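Local coordinates for SusD superfamily protein (Bacteroides fragilis, PDB 3L22) that probably binds glycans at the bacterial outer membrane for uptake, at residues A[56-61]-A[65-70]; A[49-54]-A[275-280]. All blocks are in the same frame, centred on the assembly; numbering follows the deposited sequence. Where two conformers were deposited one is given.

Contact 1: A[56-61]-A[65-70]; sequences VINISN and TLFNTY
Asn58 OD1 is gripped twice by Ser60, while the nitrogen of the same amide reaches across to Thr65: a compact example of one asparagine organising the passage from a strand to a short helix. Backbone N of Ser60 donates to Asn58 OD1 at 3.0 Å, closing an Asx turn at the end of strand 56-58, and Ser60 OG adds a second bond of 2.7 Å to Asn58 OD1, in the carbonyl plane and on a lone pair. These bonds limit rotation of the amide, and Asn58 ND2 meets Thr65 O at 2.8 Å along an almost straight path (167°), the acceptor only 1° out of the amide plane. Asn58 ND2 is also bonded to Asn51 OD1 in helix 44-52, so the buried nitrogen has two acceptors.

Helix 67-70 answers with two rings. Asn61 CA rests over the centre of the Phe67 ring, 3.5 Å from its centroid, in a CH-pi contact that sets the residue after the turn on one face, almost on the ring normal; Asn58 O lies at the ring's edge, 3.5 Å from Phe67 CE1. Tyr70 reaches obliquely back from Asn58 toward Val56, with its CG anti to the backbone N (chi1 177°), bringing one ring face beneath Asn58 N. At the far end, a water in the plane of the ring accepts from Tyr70 OH at 2.6 Å and donates to Val56 O at 2.7 Å.

Contact 2: A[49-54]-A[275-280]; sequences FDNRGD and KIMLID
Two successive bends, chi2 -56° and chi3 -62°, fold the Met277 chain so that its selenium and methyl meet the amide of Asn51, while Asp280 holds CG anti to its backbone N (chi1 -170°) and brings its carboxylate near Asp54 O. The setting is the packing of helix 44-52 against strand 277-279, part of a small two-stranded antiparallel sheet in this SusD-family fold, and it illustrates how a sparse interface can be settled by one side-chain pair and one water.

The selenomethionine crosses the end of the amide obliquely. Its SE lies 3.4 Å from Asn51 OD1 and equally 3.4 Å from Asn51 ND2, favouring neither, and the methyl CE sits to one side of the amide plane, 3.6 Å from Asn51 CG. This is van der Waals packing: the polar needs of the buried amide are met by other groups, OD1 accepting from Asn58 ND2 and ND2 donating to Leu47 O one helical turn back.

Further along, the approach is looser, with Asp54 O no closer than 3.8 Å to Asp280 OD2. The carboxylate of Asp54 turns from the strand to form a salt bridge with Arg395, and Asp280 OD1 is taken by Ser283 N. What remains between the segments is bridged by a water, which donates to Asp54 O at 2.7 Å and to Asp280 OD2 at 2.8 Å.

From the N terminus, the chain runs through helix 44-52 into strand 56-58, turns, and enters helix 67-70; contact 1 closes this short loop across only three intervening residues. Contact 2 closes a far longer one, returning after 220 residues to set 275-280 beside 49-54. The two loops nest without crossing: contact 1 lies wholly within the span that contact 2 bounds. One bridge between them is the antiparallel pairing of strands 56-58 and 277-279, where Ile57 N lies 2.7 Å from Leu278 O and Ile59 N lies 2.8 Å from Ile276 O, both probable hydrogen bonds; another is Tyr70 packing on Asn51. Sheet, helix 44-52 and helix 67-70 thus pack as one unit.

Contact 1: A[56-61]-A[65-70]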
loop_
_atom_site.group_PDB
_atom_site.type_symbol
_atom_site.label_atom_id
_atom_site.label_comp_id
_atom_site.label_asym_id
_atom_site.label_seq_id
_atom_site.Cartn_x
_atom_site.Cartn_y
_atom_site.Cartn_z
ATOM N N VAL A 56 7.980 1.316 13.176
ATOM C CA VAL A 56 8.279 2.724 13.432
ATOM C C VAL A 56 7.454 3.143 14.626
ATOM O O VAL A 56 6.520 2.414 14.989
ATOM C CB VAL A 56 7.986 3.604 12.181
ATOM C CG1 VAL A 56 9.036 3.307 11.102
ATOM C CG2 VAL A 56 6.546 3.429 11.639
ATOM N N ILE A 57 7.845 4.269 15.254
ATOM C CA ILE A 57 7.071 4.886 16.320
ATOM C C ILE A 57 6.786 6.322 15.992
ATOM O O ILE A 57 7.597 6.984 15.381
ATOM C CB ILE A 57 7.770 4.849 17.706
ATOM C CG1 ILE A 57 9.213 5.418 17.641
ATOM C CG2 ILE A 57 7.725 3.455 18.206
ATOM C CD1 ILE A 57 9.896 5.618 19.023
ATOM N N ASN A 58 5.620 6.788 16.422
ATOM C CA ASN A 58 5.209 8.161 16.268
ATOM C C ASN A 58 5.358 8.808 17.640
ATOM O O ASN A 58 4.661 8.431 18.579
ATOM C CB ASN A 58 3.748 8.227 15.776
ATOM C CG ASN A 58 3.304 9.635 15.420
ATOM O OD1 ASN A 58 3.660 10.609 16.125
ATOM N ND2 ASN A 58 2.529 9.766 14.316
ATOM N N ILE A 59 6.282 9.754 17.760
ATOM C CA ILE A 59 6.530 10.438 19.038
ATOM C C ILE A 59 6.025 11.888 19.035
ATOM O O ILE A 59 6.373 12.682 19.893
ATOM C CB ILE A 59 8.024 10.313 19.490
ATOM C CG1 ILE A 59 9.021 10.782 18.424
ATOM C CG2 ILE A 59 8.353 8.856 19.908
ATOM C CD1 ILE A 59 9.015 12.271 18.175
ATOM N N SER A 60 5.178 12.240 18.086
ATOM C CA SER A 60 4.813 13.658 17.885
ATOM C C SER A 60 3.876 14.185 18.944
ATOM O O SER A 60 3.848 15.403 19.161
ATOM C CB SER A 60 4.132 13.863 16.528
ATOM O OG SER A 60 2.884 13.171 16.423
ATOM N N ASN A 61 3.106 13.290 19.579
ATOM C CA ASN A 61 2.048 13.694 20.522
ATOM C C ASN A 61 1.064 14.662 19.888
ATOM O O ASN A 61 0.484 15.481 20.564
ATOM C CB ASN A 61 2.643 14.324 21.796
ATOM C CG ASN A 61 1.651 14.353 22.968
ATOM O OD1 ASN A 61 0.872 13.428 23.145
ATOM N ND2 ASN A 61 1.669 15.429 23.748
ATOM N N THR A 65 -0.437 15.130 13.185
ATOM C CA THR A 65 0.555 14.279 12.519
ATOM C C THR A 65 0.429 12.790 12.917
ATOM O O THR A 65 1.408 12.136 13.219
ATOM C CB THR A 65 1.972 14.836 12.705
ATOM O OG1 THR A 65 2.254 14.950 14.094
ATOM C CG2 THR A 65 2.103 16.216 12.030
ATOM N N LEU A 66 -0.795 12.273 12.866
ATOM C CA LEU A 66 -1.104 10.813 12.865
ATOM C C LEU A 66 -0.906 10.104 14.234
ATOM O O LEU A 66 -0.911 8.876 14.317
ATOM C CB LEU A 66 -0.360 10.078 11.719
ATOM C CG LEU A 66 -0.705 10.503 10.272
ATOM C CD1 LEU A 66 0.110 9.735 9.215
ATOM C CD2 LEU A 66 -2.241 10.317 9.976
ATOM N N PHE A 67 -0.777 10.871 15.314
ATOM C CA PHE A 67 -0.578 10.259 16.610
ATOM C C PHE A 67 -1.686 9.297 16.997
ATOM O O PHE A 67 -1.400 8.244 17.553
ATOM C CB PHE A 67 -0.445 11.341 17.680
ATOM C CG PHE A 67 0.146 10.879 18.958
ATOM C CD1 PHE A 67 1.417 10.315 18.993
ATOM C CD2 PHE A 67 -0.536 11.084 20.156
ATOM C CE1 PHE A 67 1.999 9.927 20.217
ATOM C CE2 PHE A 67 0.032 10.708 21.383
ATOM C CZ PHE A 67 1.302 10.119 21.409
ATOM N N ASN A 68 -2.933 9.655 16.715
ATOM C CA ASN A 68 -4.054 8.756 17.006
ATOM C C ASN A 68 -4.054 7.477 16.156
ATOM O O ASN A 68 -4.531 6.436 16.617
ATOM C CB ASN A 68 -5.413 9.452 16.870
ATOM C CG ASN A 68 -5.940 9.996 18.189
ATOM O OD1 ASN A 68 -5.421 9.698 19.269
ATOM N ND2 ASN A 68 -7.000 10.798 18.104
ATOM N N THR A 69 -3.516 7.542 14.944
ATOM C CA THR A 69 -3.370 6.334 14.147
ATOM C C THR A 69 -2.369 5.405 14.791
ATOM O O THR A 69 -2.648 4.211 14.948
ATOM C CB THR A 69 -2.953 6.630 12.709
ATOM O OG1 THR A 69 -3.990 7.382 12.094
ATOM C CG2 THR A 69 -2.708 5.302 11.931
ATOM N N TYR A 70 -1.215 5.944 15.190
ATOM C CA TYR A 70 -0.165 5.130 15.808
ATOM C C TYR A 70 -0.653 4.451 17.090
ATOM O O TYR A 70 -0.394 3.273 17.327
ATOM C CB TYR A 70 1.096 5.945 16.131
ATOM C CG TYR A 70 2.127 5.049 16.841
ATOM C CD1 TYR A 70 2.860 4.090 16.123
ATOM C CD2 TYR A 70 2.337 5.134 18.221
ATOM C CE1 TYR A 70 3.752 3.223 16.767
ATOM C CE2 TYR A 70 3.242 4.280 18.876
ATOM C CZ TYR A 70 3.939 3.325 18.146
ATOM O OH TYR A 70 4.820 2.486 18.784
HETATM O O HOH W 1 5.971 0.811 17.139
#

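Contact 2: A[49-54]-A[275-280]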
loop_
_atom_site.group_PDB
_atom_site.type_symbol
_atom_site.label_atom_id
_atom_site.label_comp_id
_atom_site.label_asym_id
_atom_site.label_seq_id
_atom_site.Cartn_x
_atom_site.Cartn_y
_atom_site.Cartn_z
ATOM N N PHE A 49 -0.421 3.410 7.114
ATOM C CA PHE A 49 -0.103 1.979 7.206
ATOM C C PHE A 49 1.196 1.673 7.958
ATOM O O PHE A 49 1.282 0.617 8.600
ATOM C CB PHE A 49 -0.246 1.289 5.848
ATOM C CG PHE A 49 -1.654 1.371 5.332
ATOM C CD1 PHE A 49 -2.667 0.608 5.928
ATOM C CD2 PHE A 49 -2.000 2.263 4.337
ATOM C CE1 PHE A 49 -3.992 0.702 5.496
ATOM C CE2 PHE A 49 -3.328 2.355 3.898
ATOM C CZ PHE A 49 -4.316 1.568 4.488
ATOM N N ASP A 50 2.160 2.592 7.960
ATOM C CA ASP A 50 3.325 2.446 8.818
ATOM C C ASP A 50 3.016 2.783 10.247
ATOM O O ASP A 50 3.500 2.098 11.146
ATOM C CB ASP A 50 4.492 3.252 8.301
ATOM C CG ASP A 50 5.034 2.656 6.995
ATOM O OD1 ASP A 50 5.588 1.512 7.057
ATOM O OD2 ASP A 50 4.809 3.267 5.924
ATOM N N ASN A 51 2.228 3.830 10.471
ATOM C CA ASN A 51 1.801 4.173 11.824
ATOM C C ASN A 51 0.970 3.078 12.504
ATOM O O ASN A 51 1.077 2.867 13.717
ATOM C CB ASN A 51 1.022 5.490 11.823
ATOM C CG ASN A 51 1.947 6.715 11.922
ATOM O OD1 ASN A 51 2.210 7.199 13.018
ATOM N ND2 ASN A 51 2.469 7.181 10.781
ATOM N N ARG A 52 0.151 2.370 11.739
ATOM C CA ARG A 52 -0.601 1.248 12.288
ATOM C C ARG A 52 0.289 0.107 12.698
ATOM O O ARG A 52 -0.030 -0.593 13.658
ATOM C CB ARG A 52 -1.731 0.811 11.346
ATOM C CG ARG A 52 -2.847 1.834 11.336
ATOM C CD ARG A 52 -4.036 1.534 10.400
ATOM N NE ARG A 52 -4.655 0.213 10.513
ATOM C CZ ARG A 52 -5.518 -0.187 11.447
ATOM N NH1 ARG A 52 -5.904 0.608 12.448
ATOM N NH2 ARG A 52 -6.013 -1.427 11.374
ATOM N N GLY A 53 1.429 -0.031 12.049
ATOM C CA GLY A 53 2.396 -1.041 12.370
ATOM C C GLY A 53 3.234 -0.838 13.622
ATOM O O GLY A 53 2.974 0.053 14.431
ATOM N N ASP A 54 4.264 -1.667 13.729
ATOM C CA ASP A 54 5.031 -1.857 14.930
ATOM C C ASP A 54 6.553 -1.739 14.694
ATOM O O ASP A 54 7.365 -2.087 15.566
ATOM C CB ASP A 54 4.686 -3.244 15.499
ATOM C CG ASP A 54 4.984 -4.382 14.500
ATOM O OD1 ASP A 54 5.481 -4.109 13.383
ATOM O OD2 ASP A 54 4.688 -5.555 14.813
ATOM N N LYS A 275 11.222 14.486 14.722
ATOM C CA LYS A 275 10.161 15.028 15.572
ATOM C C LYS A 275 8.825 14.311 15.411
ATOM O O LYS A 275 7.893 14.579 16.174
ATOM C CB LYS A 275 9.976 16.514 15.281
ATOM C CG LYS A 275 11.230 17.353 15.657
ATOM C CD LYS A 275 11.021 18.841 15.405
ATOM C CE LYS A 275 12.262 19.654 15.787
ATOM N NZ LYS A 275 12.169 21.033 15.194
ATOM N N ILE A 276 8.712 13.427 14.422
ATOM C CA ILE A 276 7.456 12.712 14.231
ATOM C C ILE A 276 7.687 11.215 14.295
ATOM O O ILE A 276 7.410 10.622 15.349
ATOM C CB ILE A 276 6.683 13.156 12.949
ATOM C CG1 ILE A 276 6.482 14.686 12.953
ATOM C CG2 ILE A 276 5.330 12.398 12.845
ATOM C CD1 ILE A 276 5.904 15.250 11.652
HETATM N N MSE A 277 8.177 10.610 13.194
HETATM C CA MSE A 277 8.416 9.180 13.124
HETATM C C MSE A 277 9.891 8.891 13.405
HETATM O O MSE A 277 10.771 9.609 12.917
HETATM C CB MSE A 277 8.069 8.604 11.756
HETATM C CG MSE A 277 6.705 8.973 11.208
HETATM SE SE MSE A 277 5.217 8.526 12.333
HETATM C CE MSE A 277 5.480 6.605 12.364
ATOM N N LEU A 278 10.120 7.837 14.192
ATOM C CA LEU A 278 11.431 7.229 14.387
ATOM C C LEU A 278 11.296 5.732 14.122
ATOM O O LEU A 278 10.187 5.163 14.128
ATOM C CB LEU A 278 11.928 7.470 15.809
ATOM C CG LEU A 278 12.193 8.906 16.292
ATOM C CD1 LEU A 278 12.496 8.929 17.840
ATOM C CD2 LEU A 278 13.381 9.515 15.448
ATOM N N ILE A 279 12.429 5.090 13.895
ATOM C CA ILE A 279 12.507 3.642 13.869
ATOM C C ILE A 279 12.229 3.142 15.292
ATOM O O ILE A 279 12.778 3.702 16.249
ATOM C CB ILE A 279 13.894 3.160 13.475
ATOM C CG1 ILE A 279 14.274 3.650 12.061
ATOM C CG2 ILE A 279 13.972 1.587 13.580
ATOM C CD1 ILE A 279 15.736 3.444 11.742
ATOM N N ASP A 280 11.375 2.117 15.439
ATOM C CA ASP A 280 11.198 1.440 16.745
ATOM C C ASP A 280 12.345 0.476 16.994
ATOM O O ASP A 280 12.269 -0.730 16.663
ATOM C CB ASP A 280 9.857 0.707 16.843
ATOM C CG ASP A 280 9.562 0.209 18.260
ATOM O OD1 ASP A 280 10.500 0.076 19.085
ATOM O OD2 ASP A 280 8.367 -0.012 18.547
HETATM O O HOH W 2 7.256 -2.513 18.275
#